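PDB 5YLO: probable enoyl-CoA hydratase/isomerase from Pseudomonas aeruginosa PAO1, which probably acts as a Delta3,Delta2-enoyl-CoA isomerase of the crotonase family, serving the breakdown of unsaturated fatty acids. Local coordinates for residues 6-11 against 36-40; 29-34 against 83-89; 92-97 against 117-122; 132-138 against 164-170. One frame throughout, in Å; residues are numbered along the deposited sequence.

How the contacts relate
Contacts 1, 2 and 3 form a continuous run of packing from the edge strand 7-12 into the core. Contacts 1 and 2 share helix 31-46, and contacts 2 and 3 share helix 85-97. Their centres lie about 14 to 15 Å apart. L37 and L34 reach the leucines of contact 3, L92 among them, so strand 7-12 is tied through two helices to helix 114-120. Contacts 1 and 2 alternate along the sequence; contacts 3 and 4 follow in series. Contact 4, about 28 Å from contact 1 between centres, lies on the opposite side of the chain's centre. Segments of contacts 2, 3 and 4 also touch a second subunit of the three-chain assembly.

Contact 1. Residues 6-11 against 36-40; sequences PLQTRV and ALHVR
The apolar part of this contact centres on L7, which lies against helix 31-46 at residues 36-40. Its CD2 rests on the helix backbone, 3.6 Å from L37 CA, and also meets the branch tip of L37, with L7 CD2 3.7 Å from L37 CD1. The CG of L7 stands anti to the backbone N (chi1 -162°), which carries both methyls over to the helix. The two leucine side chains cross obliquely. P6 adds a smaller touch beside them: its ring atom CG meets A36 CB at 3.8 Å.

The second kind of contact is between T9 and the long side chain of R40. R40 bends at chi2 and chi3 and lays its aliphatic part beside the threonine. R40 CD is 3.6 Å from T9 OG1 and equally close to T9 CG2. The guanidinium group then meets T9 CG2 at its edge, near its plane, with R40 NH2 3.2 Å away. V11 CG2 lies near the same edge. No hydrogen bond joins the two segments, so the match is one of shape.

Behind this layer, L18 of strand 15-20 touches T9, L37 and R40, while L92 covers another part of L37. Such packing of a helix against the first two strands at one edge of the mixed sheet belongs to the alpha/beta core of the crotonase fold. Here strand 7-12 begins the beta-hairpin at the sheet edge.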
loop_
_atom_site.group_PDB
_atom_site.type_symbol
_atom_site.label_atom_id
_atom_site.label_comp_id
_atom_site.label_asym_id
_atom_site.label_seq_id
_atom_site.Cartn_x
_atom_site.Cartn_y
_atom_site.Cartn_z
ATOM N N PRO A 6 24.568 26.667 -9.516
ATOM C CA PRO A 6 23.718 25.607 -10.078
ATOM C C PRO A 6 22.432 25.418 -9.301
ATOM O O PRO A 6 21.437 24.943 -9.864
ATOM C CB PRO A 6 24.610 24.365 -9.996
ATOM C CG PRO A 6 25.507 24.649 -8.821
ATOM C CD PRO A 6 25.782 26.129 -8.882
ATOM N N LEU A 7 22.421 25.800 -8.028
ATOM C CA LEU A 7 21.278 25.622 -7.146
ATOM C C LEU A 7 21.086 26.908 -6.361
ATOM O O LEU A 7 21.979 27.316 -5.612
ATOM C CB LEU A 7 21.513 24.441 -6.203
ATOM C CG LEU A 7 20.308 23.822 -5.504
ATOM C CD1 LEU A 7 19.626 22.810 -6.411
ATOM C CD2 LEU A 7 20.746 23.183 -4.200
ATOM N N GLN A 8 19.937 27.553 -6.541
ATOM C CA GLN A 8 19.627 28.780 -5.819
ATOM C C GLN A 8 19.053 28.417 -4.456
ATOM O O GLN A 8 18.048 27.702 -4.370
ATOM C CB GLN A 8 18.647 29.653 -6.602
ATOM C CG GLN A 8 18.655 31.117 -6.170
ATOM C CD GLN A 8 17.277 31.639 -5.796
ATOM O OE1 GLN A 8 16.291 30.903 -5.815
ATOM N NE2 GLN A 8 17.207 32.922 -5.452
ATOM N N THR A 9 19.684 28.909 -3.396
ATOM C CA THR A 9 19.327 28.550 -2.033
ATOM C C THR A 9 18.961 29.803 -1.250
ATOM O O THR A 9 19.690 30.799 -1.291
ATOM C CB THR A 9 20.480 27.822 -1.342
ATOM O OG1 THR A 9 20.788 26.619 -2.060
ATOM C CG2 THR A 9 20.105 27.480 0.085
ATOM N N ARG A 10 17.836 29.748 -0.540
ATOM C CA ARG A 10 17.440 30.827 0.352
ATOM C C ARG A 10 16.757 30.216 1.569
ATOM O O ARG A 10 16.028 29.229 1.448
ATOM C CB ARG A 10 16.525 31.839 -0.361
ATOM C CG ARG A 10 15.073 31.408 -0.518
ATOM C CD ARG A 10 14.463 31.912 -1.823
ATOM N NE ARG A 10 13.004 31.821 -1.804
ATOM C CZ ARG A 10 12.245 31.697 -2.888
ATOM N NH1 ARG A 10 12.802 31.633 -4.089
ATOM N NH2 ARG A 10 10.925 31.625 -2.770
ATOM N N VAL A 11 17.021 30.790 2.741
ATOM C CA VAL A 11 16.487 30.292 4.006
ATOM C C VAL A 11 15.715 31.426 4.668
ATOM O O VAL A 11 16.305 32.443 5.055
ATOM C CB VAL A 11 17.591 29.766 4.933
ATOM C CG1 VAL A 11 16.990 29.293 6.247
ATOM C CG2 VAL A 11 18.359 28.640 4.259
ATOM N N ALA A 36 25.716 19.633 -5.833
ATOM C CA ALA A 36 25.402 20.854 -5.096
ATOM C C ALA A 36 24.226 20.636 -4.153
ATOM O O ALA A 36 24.315 20.920 -2.953
ATOM C CB ALA A 36 25.111 21.996 -6.072
ATOM N N LEU A 37 23.111 20.130 -4.685
ATOM C CA LEU A 37 21.975 19.765 -3.845
ATOM C C LEU A 37 22.381 18.717 -2.815
ATOM O O LEU A 37 21.900 18.725 -1.677
ATOM C CB LEU A 37 20.837 19.258 -4.736
ATOM C CG LEU A 37 19.444 18.961 -4.184
ATOM C CD1 LEU A 37 18.941 20.111 -3.341
ATOM C CD2 LEU A 37 18.481 18.681 -5.334
ATOM N N HIS A 38 23.275 17.815 -3.193
ATOM C CA HIS A 38 23.713 16.813 -2.237
ATOM C C HIS A 38 24.441 17.438 -1.055
ATOM O O HIS A 38 24.238 17.018 0.081
ATOM C CB HIS A 38 24.591 15.741 -2.873
ATOM C CG HIS A 38 24.945 14.634 -1.932
ATOM N ND1 HIS A 38 24.737 13.307 -2.228
ATOM C CD2 HIS A 38 25.465 14.663 -0.683
ATOM C CE1 HIS A 38 25.129 12.563 -1.210
ATOM N NE2 HIS A 38 25.573 13.362 -0.257
ATOM N N VAL A 39 25.287 18.436 -1.303
ATOM C CA VAL A 39 26.005 19.037 -0.181
ATOM C C VAL A 39 25.102 19.988 0.600
ATOM O O VAL A 39 25.181 20.062 1.832
ATOM C CB VAL A 39 27.282 19.743 -0.679
ATOM C CG1 VAL A 39 28.041 20.371 0.482
ATOM C CG2 VAL A 39 28.170 18.760 -1.420
ATOM N N ARG A 40 24.226 20.722 -0.093
ATOM C CA ARG A 40 23.338 21.659 0.590
ATOM C C ARG A 40 22.350 20.929 1.493
ATOM O O ARG A 40 21.981 21.436 2.559
ATOM C CB ARG A 40 22.598 22.518 -0.436
ATOM C CG ARG A 40 21.717 23.613 0.155
ATOM C CD ARG A 40 22.513 24.858 0.529
ATOM N NE ARG A 40 22.937 24.858 1.926
ATOM C CZ ARG A 40 22.221 25.359 2.929
ATOM N NH1 ARG A 40 22.691 25.320 4.166
ATOM N NH2 ARG A 40 21.033 25.900 2.701
#

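Contact 2. Residues 29-34 against 83-89; sequences LDIPTL and YGWTEAA
L34 holds CG anti to its carbonyl carbon (chi1 -62°), while W85 holds CG anti to its backbone N (chi1 -178°). These two settings bring the L34 branch over the indole ring. The contact joins the N-terminal ends of helices 31-46 and 85-97 in the crotonase fold. L34 CD1 makes a CH-pi contact, 3.7 Å from the centroid of the W85 five-membered ring. The two side chains cross at about a right angle. A89 CB lies over a face of the same indole, and A88 CB takes up another side of the leucine, 3.8 Å from L34 CD1.

I31 reaches the other end of the contact. Its CD1 lies 3.5 Å from Y83 CE1 and 3.7 Å from W85 N, lying against the turn that starts helix 85-97. Outside the two segments, E70 is hydrogen-bonded to both the phenol of Y83 and the backbone N of I31.

D30 caps helix 31-46. Its OD1 accepts from T33 N at 3.1 Å, while its OD2 forms a salt bridge with R22. W85 also touches A114 of helix 114-120, a helix whose N-terminal end, as in crotonase relatives, probably contributes to the oxyanion hole. The indole is further tied across the contact at its edge, where W85 NE1 gives a weak hydrogen bond to L29 O, 3.3 Å long.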
loop_
_atom_site.group_PDB
_atom_site.type_symbol
_atom_site.label_atom_id
_atom_site.label_comp_id
_atom_site.label_asym_id
_atom_site.label_seq_id
_atom_site.Cartn_x
_atom_site.Cartn_y
_atom_site.Cartn_z
ATOM N N LEU A 29 19.174 17.265 -14.694
ATOM C CA LEU A 29 20.097 16.854 -13.642
ATOM C C LEU A 29 21.453 16.496 -14.243
ATOM O O LEU A 29 21.545 15.606 -15.097
ATOM C CB LEU A 29 19.524 15.666 -12.870
ATOM C CG LEU A 29 18.268 15.921 -12.034
ATOM C CD1 LEU A 29 17.687 14.622 -11.480
ATOM C CD2 LEU A 29 18.558 16.903 -10.908
ATOM N N ASP A 30 22.501 17.186 -13.800
ATOM C CA ASP A 30 23.869 16.831 -14.134
ATOM C C ASP A 30 24.666 16.734 -12.842
ATOM O O ASP A 30 24.181 17.071 -11.758
ATOM C CB ASP A 30 24.509 17.839 -15.100
ATOM C CG ASP A 30 24.389 19.276 -14.624
ATOM O OD1 ASP A 30 23.981 19.509 -13.469
ATOM O OD2 ASP A 30 24.722 20.182 -15.417
ATOM N N ILE A 31 25.906 16.255 -12.962
ATOM C CA ILE A 31 26.737 16.051 -11.769
ATOM C C ILE A 31 26.879 17.327 -10.952
ATOM O O ILE A 31 26.749 17.263 -9.716
ATOM C CB ILE A 31 28.077 15.413 -12.156
ATOM C CG1 ILE A 31 27.832 14.096 -12.892
ATOM C CG2 ILE A 31 28.895 15.117 -10.916
ATOM C CD1 ILE A 31 29.069 13.239 -13.096
ATOM N N PRO A 32 27.113 18.520 -11.536
ATOM C CA PRO A 32 27.168 19.724 -10.685
ATOM C C PRO A 32 25.891 19.965 -9.899
ATOM O O PRO A 32 25.963 20.329 -8.721
ATOM C CB PRO A 32 27.441 20.846 -11.686
ATOM C CG PRO A 32 28.135 20.194 -12.804
ATOM C CD PRO A 32 27.489 18.838 -12.929
ATOM N N THR A 33 24.724 19.782 -10.522
ATOM C CA THR A 33 23.465 19.946 -9.801
ATOM C C THR A 33 23.307 18.871 -8.733
ATOM O O THR A 33 22.969 19.171 -7.580
ATOM C CB THR A 33 22.292 19.903 -10.782
ATOM O OG1 THR A 33 22.636 20.631 -11.967
ATOM C CG2 THR A 33 21.051 20.524 -10.165
ATOM N N LEU A 34 23.550 17.610 -9.101
ATOM C CA LEU A 34 23.454 16.514 -8.143
ATOM C C LEU A 34 24.313 16.785 -6.917
ATOM O O LEU A 34 23.826 16.729 -5.786
ATOM C CB LEU A 34 23.861 15.196 -8.803
ATOM C CG LEU A 34 23.010 14.706 -9.976
ATOM C CD1 LEU A 34 23.632 13.472 -10.614
ATOM C CD2 LEU A 34 21.584 14.423 -9.531
ATOM N N TYR A 83 32.465 8.314 -16.216
ATOM C CA TYR A 83 31.315 9.162 -15.934
ATOM C C TYR A 83 30.599 8.663 -14.686
ATOM O O TYR A 83 30.112 7.528 -14.651
ATOM C CB TYR A 83 30.373 9.161 -17.136
ATOM C CG TYR A 83 29.246 10.163 -17.064
ATOM C CD1 TYR A 83 29.410 11.384 -16.424
ATOM C CD2 TYR A 83 28.013 9.885 -17.638
ATOM C CE1 TYR A 83 28.376 12.301 -16.363
ATOM C CE2 TYR A 83 26.975 10.791 -17.578
ATOM C CZ TYR A 83 27.163 11.998 -16.941
ATOM O OH TYR A 83 26.129 12.903 -16.879
ATOM N N GLY A 84 30.544 9.505 -13.658
ATOM C CA GLY A 84 30.001 9.082 -12.383
ATOM C C GLY A 84 28.634 9.646 -12.061
ATOM O O GLY A 84 28.355 9.977 -10.905
ATOM N N TRP A 85 27.766 9.751 -13.070
ATOM C CA TRP A 85 26.450 10.342 -12.849
ATOM C C TRP A 85 25.579 9.446 -11.978
ATOM O O TRP A 85 24.964 9.914 -11.011
ATOM C CB TRP A 85 25.761 10.620 -14.185
ATOM C CG TRP A 85 24.420 11.266 -14.019
ATOM C CD1 TRP A 85 24.150 12.603 -14.008
ATOM C CD2 TRP A 85 23.166 10.601 -13.821
ATOM N NE1 TRP A 85 22.805 12.813 -13.820
ATOM C CE2 TRP A 85 22.180 11.599 -13.702
ATOM C CE3 TRP A 85 22.783 9.259 -13.735
ATOM C CZ2 TRP A 85 20.834 11.297 -13.500
ATOM C CZ3 TRP A 85 21.449 8.961 -13.535
ATOM C CH2 TRP A 85 20.490 9.975 -13.421
ATOM N N THR A 86 25.500 8.155 -12.317
ATOM C CA THR A 86 24.675 7.231 -11.541
ATOM C C THR A 86 25.090 7.226 -10.077
ATOM O O THR A 86 24.238 7.219 -9.180
ATOM C CB THR A 86 24.764 5.822 -12.133
ATOM O OG1 THR A 86 24.148 5.803 -13.428
ATOM C CG2 THR A 86 24.066 4.811 -11.232
ATOM N N GLU A 87 26.399 7.260 -9.817
ATOM C CA GLU A 87 26.888 7.257 -8.443
ATOM C C GLU A 87 26.467 8.523 -7.706
ATOM O O GLU A 87 26.086 8.470 -6.530
ATOM C CB GLU A 87 28.411 7.103 -8.431
ATOM C CG GLU A 87 28.922 5.738 -8.909
ATOM C CD GLU A 87 28.640 5.472 -10.381
ATOM O OE1 GLU A 87 28.766 6.412 -11.192
ATOM O OE2 GLU A 87 28.276 4.327 -10.726
ATOM N N ALA A 88 26.517 9.672 -8.384
ATOM C CA ALA A 88 26.126 10.925 -7.747
ATOM C C ALA A 88 24.620 10.987 -7.520
ATOM O O ALA A 88 24.161 11.533 -6.509
ATOM C CB ALA A 88 26.589 12.110 -8.593
ATOM N N ALA A 89 23.834 10.438 -8.450
ATOM C CA ALA A 89 22.383 10.485 -8.311
ATOM C C ALA A 89 21.902 9.583 -7.180
ATOM O O ALA A 89 21.062 9.991 -6.370
ATOM C CB ALA A 89 21.715 10.098 -9.631
#

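Contact 3. Residues 92-97 against 117-122; sequences LMGRLH and DLALCC
The carbonyl oxygen of C121 is met by H97 in a CA-H...O contact. H97 CA lies 3.3 Å from C121 O, and the angle at the hydrogen is 165°. This brings the last turn of helix 85-97 against residues 117-122, which carry the later part of helix 114-120 and the chain after it, in the buried core of the crotonase fold.

The rest is apolar packing. L96 CD2 is wedged among several groups: it is 3.4 Å from L118 O and 3.7 Å from C121 CB, with C122 SG a little further off. The L96 side chain also touches L55 of strand 52-56, as do L118 and C122, so the pair of helices sits on the sheet. L92 CD2 meets L118 CD1 at 3.7 Å, the two leucines crossing at about a right angle.

M93 curls at chi2 (-62°), which turns its thioether toward the second helix. Its methyl CE lies 3.8 Å from D117 CB. The carboxylate of D117 makes a weak hydrogen bond to a bound glycerol, probably from the crystallisation liquor. M93 also packs on L229 of a second subunit. Its sulfur touches two neighbours: M93 SD is 3.7 Å from both L118 CD1 and C121 SG.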
loop_
_atom_site.group_PDB
_atom_site.type_symbol
_atom_site.label_atom_id
_atom_site.label_comp_id
_atom_site.label_asym_id
_atom_site.label_seq_id
_atom_site.Cartn_x
_atom_site.Cartn_y
_atom_site.Cartn_z
ATOM N N LEU A 92 22.451 11.051 -3.852
ATOM C CA LEU A 92 21.522 12.145 -3.581
ATOM C C LEU A 92 20.137 11.618 -3.219
ATOM O O LEU A 92 19.512 12.096 -2.266
ATOM C CB LEU A 92 21.442 13.077 -4.789
ATOM C CG LEU A 92 20.310 14.108 -4.785
ATOM C CD1 LEU A 92 20.497 15.125 -3.669
ATOM C CD2 LEU A 92 20.211 14.799 -6.135
ATOM N N MET A 93 19.640 10.637 -3.977
ATOM C CA MET A 93 18.312 10.094 -3.701
ATOM C C MET A 93 18.242 9.495 -2.303
ATOM O O MET A 93 17.243 9.667 -1.595
ATOM C CB MET A 93 17.942 9.043 -4.747
ATOM C CG MET A 93 17.916 9.566 -6.165
ATOM S SD MET A 93 16.687 10.859 -6.393
ATOM C CE MET A 93 16.836 11.135 -8.155
ATOM N N GLY A 94 19.300 8.797 -1.886
ATOM C CA GLY A 94 19.286 8.160 -0.580
ATOM C C GLY A 94 19.225 9.144 0.574
ATOM O O GLY A 94 18.507 8.917 1.551
ATOM N N ARG A 95 20.048 10.193 0.496
ATOM C CA ARG A 95 20.107 11.244 1.520
ATOM C C ARG A 95 18.830 12.084 1.647
ATOM O O ARG A 95 18.370 12.361 2.755
ATOM C CB ARG A 95 21.308 12.160 1.271
ATOM C CG ARG A 95 21.411 13.325 2.242
ATOM C CD ARG A 95 22.636 14.177 1.955
ATOM N NE ARG A 95 23.876 13.422 2.108
ATOM C CZ ARG A 95 24.553 13.322 3.247
ATOM N NH1 ARG A 95 25.673 12.612 3.294
ATOM N NH2 ARG A 95 24.113 13.931 4.339
ATOM N N LEU A 96 18.265 12.482 0.511
ATOM C CA LEU A 96 17.024 13.250 0.489
ATOM C C LEU A 96 15.873 12.429 1.054
ATOM O O LEU A 96 15.053 12.935 1.826
ATOM C CB LEU A 96 16.701 13.711 -0.931
ATOM C CG LEU A 96 15.422 14.541 -1.065
ATOM C CD1 LEU A 96 15.525 15.819 -0.243
ATOM C CD2 LEU A 96 15.137 14.855 -2.525
ATOM N N HIS A 97 15.806 11.151 0.678
ATOM C CA HIS A 97 14.719 10.292 1.129
ATOM C C HIS A 97 14.756 10.090 2.639
ATOM O O HIS A 97 13.706 10.003 3.285
ATOM C CB HIS A 97 14.795 8.953 0.395
ATOM C CG HIS A 97 13.985 7.863 1.022
ATOM N ND1 HIS A 97 14.557 6.748 1.596
ATOM C CD2 HIS A 97 12.646 7.711 1.158
ATOM C CE1 HIS A 97 13.607 5.959 2.064
ATOM N NE2 HIS A 97 12.438 6.520 1.812
ATOM N N ASP A 117 11.778 11.115 -9.721
ATOM C CA ASP A 117 12.338 10.403 -8.576
ATOM C C ASP A 117 12.810 11.367 -7.495
ATOM O O ASP A 117 12.735 11.050 -6.303
ATOM C CB ASP A 117 13.489 9.501 -9.026
ATOM C CG ASP A 117 13.039 8.407 -9.979
ATOM O OD1 ASP A 117 11.819 8.151 -10.066
ATOM O OD2 ASP A 117 13.909 7.795 -10.635
ATOM N N LEU A 118 13.289 12.547 -7.891
ATOM C CA LEU A 118 13.715 13.540 -6.913
ATOM C C LEU A 118 12.543 14.012 -6.060
ATOM O O LEU A 118 12.689 14.226 -4.850
ATOM C CB LEU A 118 14.375 14.718 -7.628
ATOM C CG LEU A 118 15.401 15.508 -6.820
ATOM C CD1 LEU A 118 16.523 14.592 -6.361
ATOM C CD2 LEU A 118 15.945 16.669 -7.635
ATOM N N ALA A 119 11.366 14.172 -6.671
ATOM C CA ALA A 119 10.189 14.583 -5.913
ATOM C C ALA A 119 9.657 13.454 -5.038
ATOM O O ALA A 119 9.115 13.711 -3.958
ATOM C CB ALA A 119 9.102 15.081 -6.865
ATOM N N LEU A 120 9.808 12.203 -5.480
ATOM C CA LEU A 120 9.322 11.068 -4.704
ATOM C C LEU A 120 10.124 10.851 -3.428
ATOM O O LEU A 120 9.597 10.273 -2.470
ATOM C CB LEU A 120 9.342 9.805 -5.563
ATOM C CG LEU A 120 8.563 9.923 -6.873
ATOM C CD1 LEU A 120 8.692 8.660 -7.712
ATOM C CD2 LEU A 120 7.102 10.251 -6.596
ATOM N N CYS A 121 11.378 11.300 -3.393
ATOM C CA CYS A 121 12.187 11.220 -2.184
ATOM C C CYS A 121 11.775 12.238 -1.133
ATOM O O CYS A 121 12.213 12.132 0.018
ATOM C CB CYS A 121 13.669 11.406 -2.523
ATOM S SG CYS A 121 14.364 10.103 -3.577
ATOM N N CYS A 122 10.948 13.211 -1.495
ATOM C CA CYS A 122 10.448 14.163 -0.521
ATOM C C CYS A 122 9.246 13.581 0.216
ATOM O O CYS A 122 8.562 12.676 -0.268
ATOM C CB CYS A 122 10.072 15.478 -1.201
ATOM S SG CYS A 122 11.450 16.292 -2.041
#

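Contact 4. Residues 132-138 against 164-170; sequences RFKAGYT and LLFLDEA
Backbone meets backbone where residues 135-138 pass the end of helix 158-166. Y137 N donates to L165 O at 2.8 Å. The bond is nearly straight, with an N-H...O angle of 169°, and the donor lies in the carbonyl plane. G136 makes the turn before it with a positive phi of 67°. Two CA-H...O contacts follow the same path: D168 CA lies 3.2 Å from Y137 O, and A170 CA lies 3.1 Å from F133 O. Just beyond, backbone hydrogen bonding of F133 with W171 pairs strand 132-134 with strand 171-172. Two waters add to the join. Water 1 accepts from A170 N at 2.9 Å and more weakly from R132 NH1. Water 2 accepts from A135 N and sits 2.7 Å from E169 O.

Among the side chains, A135 CB packs against both L164 and L165, 3.9 Å from L164 CG and from L165 CD2. The Y137 ring turns its edge to F166 O. Its CG is anti to the backbone N, which also sets the ring beside D168 CB; P206 of a second subunit packs on it. At the other end, A170 CB lies over one face of the R132 guanidinium and 3.6 Å from K134 CG.

K134 NZ and D168 OD2 stay 5.9 Å apart. D168 also has a long, weak ion pair with R201 of a second subunit. The join rests on one direct main-chain hydrogen bond, CA-H...O contacts, water bridges and apolar packing; any pull between K134 and D168 is probably modest.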
loop_
_atom_site.group_PDB
_atom_site.type_symbol
_atom_site.label_atom_id
_atom_site.label_comp_id
_atom_site.label_asym_id
_atom_site.label_seq_id
_atom_site.Cartn_x
_atom_site.Cartn_y
_atom_site.Cartn_z
ATOM N N ARG A 132 3.280 17.868 -15.312
ATOM C CA ARG A 132 3.097 16.609 -16.021
ATOM C C ARG A 132 4.171 15.631 -15.566
ATOM O O ARG A 132 5.280 16.030 -15.204
ATOM C CB ARG A 132 3.165 16.813 -17.541
ATOM C CG ARG A 132 2.237 17.907 -18.056
ATOM C CD ARG A 132 1.072 17.319 -18.827
ATOM N NE ARG A 132 1.522 16.691 -20.064
ATOM C CZ ARG A 132 0.763 15.917 -20.830
ATOM N NH1 ARG A 132 1.263 15.389 -21.939
ATOM N NH2 ARG A 132 -0.492 15.662 -20.485
ATOM N N PHE A 133 3.841 14.342 -15.582
ATOM C CA PHE A 133 4.716 13.329 -15.006
ATOM C C PHE A 133 4.980 12.219 -16.011
ATOM O O PHE A 133 4.044 11.677 -16.606
ATOM C CB PHE A 133 4.108 12.756 -13.722
ATOM C CG PHE A 133 3.963 13.771 -12.625
ATOM C CD1 PHE A 133 2.831 14.568 -12.543
ATOM C CD2 PHE A 133 4.963 13.935 -11.681
ATOM C CE1 PHE A 133 2.699 15.509 -11.534
ATOM C CE2 PHE A 133 4.838 14.872 -10.670
ATOM C CZ PHE A 133 3.704 15.660 -10.596
ATOM N N LYS A 134 6.256 11.877 -16.185
ATOM C CA LYS A 134 6.690 10.833 -17.103
ATOM C C LYS A 134 7.668 9.909 -16.394
ATOM O O LYS A 134 8.489 10.360 -15.589
ATOM C CB LYS A 134 7.354 11.429 -18.354
ATOM C CG LYS A 134 6.400 11.774 -19.490
ATOM C CD LYS A 134 7.158 12.406 -20.648
ATOM C CE LYS A 134 6.432 12.226 -21.971
ATOM N NZ LYS A 134 7.227 12.798 -23.094
ATOM N N ALA A 135 7.585 8.617 -16.703
ATOM C CA ALA A 135 8.462 7.633 -16.085
ATOM C C ALA A 135 8.615 6.437 -17.011
ATOM O O ALA A 135 7.695 6.087 -17.754
ATOM C CB ALA A 135 7.926 7.161 -14.732
ATOM N N GLY A 136 9.778 5.807 -16.945
ATOM C CA GLY A 136 9.989 4.581 -17.691
ATOM C C GLY A 136 9.984 4.843 -19.177
ATOM O O GLY A 136 10.778 5.637 -19.691
ATOM N N TYR A 137 9.070 4.185 -19.886
ATOM C CA TYR A 137 8.965 4.348 -21.332
ATOM C C TYR A 137 8.393 5.723 -21.664
ATOM O O TYR A 137 7.300 6.073 -21.210
ATOM C CB TYR A 137 8.089 3.237 -21.906
ATOM C CG TYR A 137 7.946 3.237 -23.415
ATOM C CD1 TYR A 137 9.042 3.449 -24.242
ATOM C CD2 TYR A 137 6.714 2.992 -24.013
ATOM C CE1 TYR A 137 8.911 3.437 -25.620
ATOM C CE2 TYR A 137 6.575 2.978 -25.388
ATOM C CZ TYR A 137 7.675 3.200 -26.187
ATOM O OH TYR A 137 7.541 3.187 -27.557
ATOM N N THR A 138 9.135 6.503 -22.455
ATOM C CA THR A 138 8.694 7.826 -22.880
ATOM C C THR A 138 8.137 7.838 -24.300
ATOM O O THR A 138 7.376 8.749 -24.649
ATOM C CB THR A 138 9.858 8.824 -22.772
ATOM O OG1 THR A 138 10.393 8.778 -21.446
ATOM C CG2 THR A 138 9.399 10.248 -23.057
ATOM N N LEU A 164 2.167 3.664 -15.489
ATOM C CA LEU A 164 2.995 4.847 -15.694
ATOM C C LEU A 164 4.348 4.484 -16.292
ATOM O O LEU A 164 4.885 5.226 -17.123
ATOM C CB LEU A 164 3.173 5.588 -14.369
ATOM C CG LEU A 164 4.021 6.858 -14.416
ATOM C CD1 LEU A 164 3.457 7.824 -15.445
ATOM C CD2 LEU A 164 4.088 7.506 -13.041
ATOM N N LEU A 165 4.915 3.348 -15.886
ATOM C CA LEU A 165 6.236 2.967 -16.374
ATOM C C LEU A 165 6.177 2.358 -17.771
ATOM O O LEU A 165 7.024 2.667 -18.618
ATOM C CB LEU A 165 6.896 1.994 -15.397
ATOM C CG LEU A 165 7.463 2.604 -14.114
ATOM C CD1 LEU A 165 7.692 1.531 -13.058
ATOM C CD2 LEU A 165 8.756 3.352 -14.405
ATOM N N PHE A 166 5.195 1.496 -18.038
ATOM C CA PHE A 166 5.177 0.767 -19.301
ATOM C C PHE A 166 4.513 1.543 -20.430
ATOM O O PHE A 166 4.907 1.384 -21.591
ATOM C CB PHE A 166 4.476 -0.584 -19.128
ATOM C CG PHE A 166 5.191 -1.527 -18.197
ATOM C CD1 PHE A 166 6.494 -1.277 -17.793
ATOM C CD2 PHE A 166 4.562 -2.671 -17.732
ATOM C CE1 PHE A 166 7.150 -2.142 -16.938
ATOM C CE2 PHE A 166 5.214 -3.542 -16.877
ATOM C CZ PHE A 166 6.509 -3.277 -16.480
ATOM N N LEU A 167 3.522 2.375 -20.129
ATOM C CA LEU A 167 2.926 3.225 -21.146
ATOM C C LEU A 167 3.725 4.513 -21.288
ATOM O O LEU A 167 4.318 5.012 -20.329
ATOM C CB LEU A 167 1.474 3.552 -20.800
ATOM C CG LEU A 167 0.562 2.351 -20.566
ATOM C CD1 LEU A 167 -0.865 2.816 -20.341
ATOM C CD2 LEU A 167 0.646 1.389 -21.739
ATOM N N ASP A 168 3.730 5.061 -22.500
ATOM C CA ASP A 168 4.519 6.253 -22.771
ATOM C C ASP A 168 3.793 7.550 -22.431
ATOM O O ASP A 168 4.407 8.619 -22.506
ATOM C CB ASP A 168 4.939 6.289 -24.239
ATOM C CG ASP A 168 3.960 7.053 -25.097
ATOM O OD1 ASP A 168 2.887 6.496 -25.410
ATOM O OD2 ASP A 168 4.260 8.213 -25.448
ATOM N N GLU A 169 2.517 7.490 -22.060
ATOM C CA GLU A 169 1.758 8.710 -21.829
ATOM C C GLU A 169 2.165 9.358 -20.512
ATOM O O GLU A 169 2.519 8.677 -19.546
ATOM C CB GLU A 169 0.258 8.413 -21.831
ATOM C CG GLU A 169 -0.206 7.549 -20.669
ATOM C CD GLU A 169 -1.626 7.049 -20.837
ATOM O OE1 GLU A 169 -2.195 7.224 -21.934
ATOM O OE2 GLU A 169 -2.172 6.476 -19.869
ATOM N N ALA A 170 2.124 10.685 -20.483
ATOM C CA ALA A 170 2.357 11.414 -19.249
ATOM C C ALA A 170 1.061 11.529 -18.453
ATOM O O ALA A 170 -0.043 11.463 -19.000
ATOM C CB ALA A 170 2.924 12.804 -19.537
HETATM O O HOH W 1 1.194 12.164 -22.790
HETATM O O HOH W 2 5.050 8.068 -18.737
#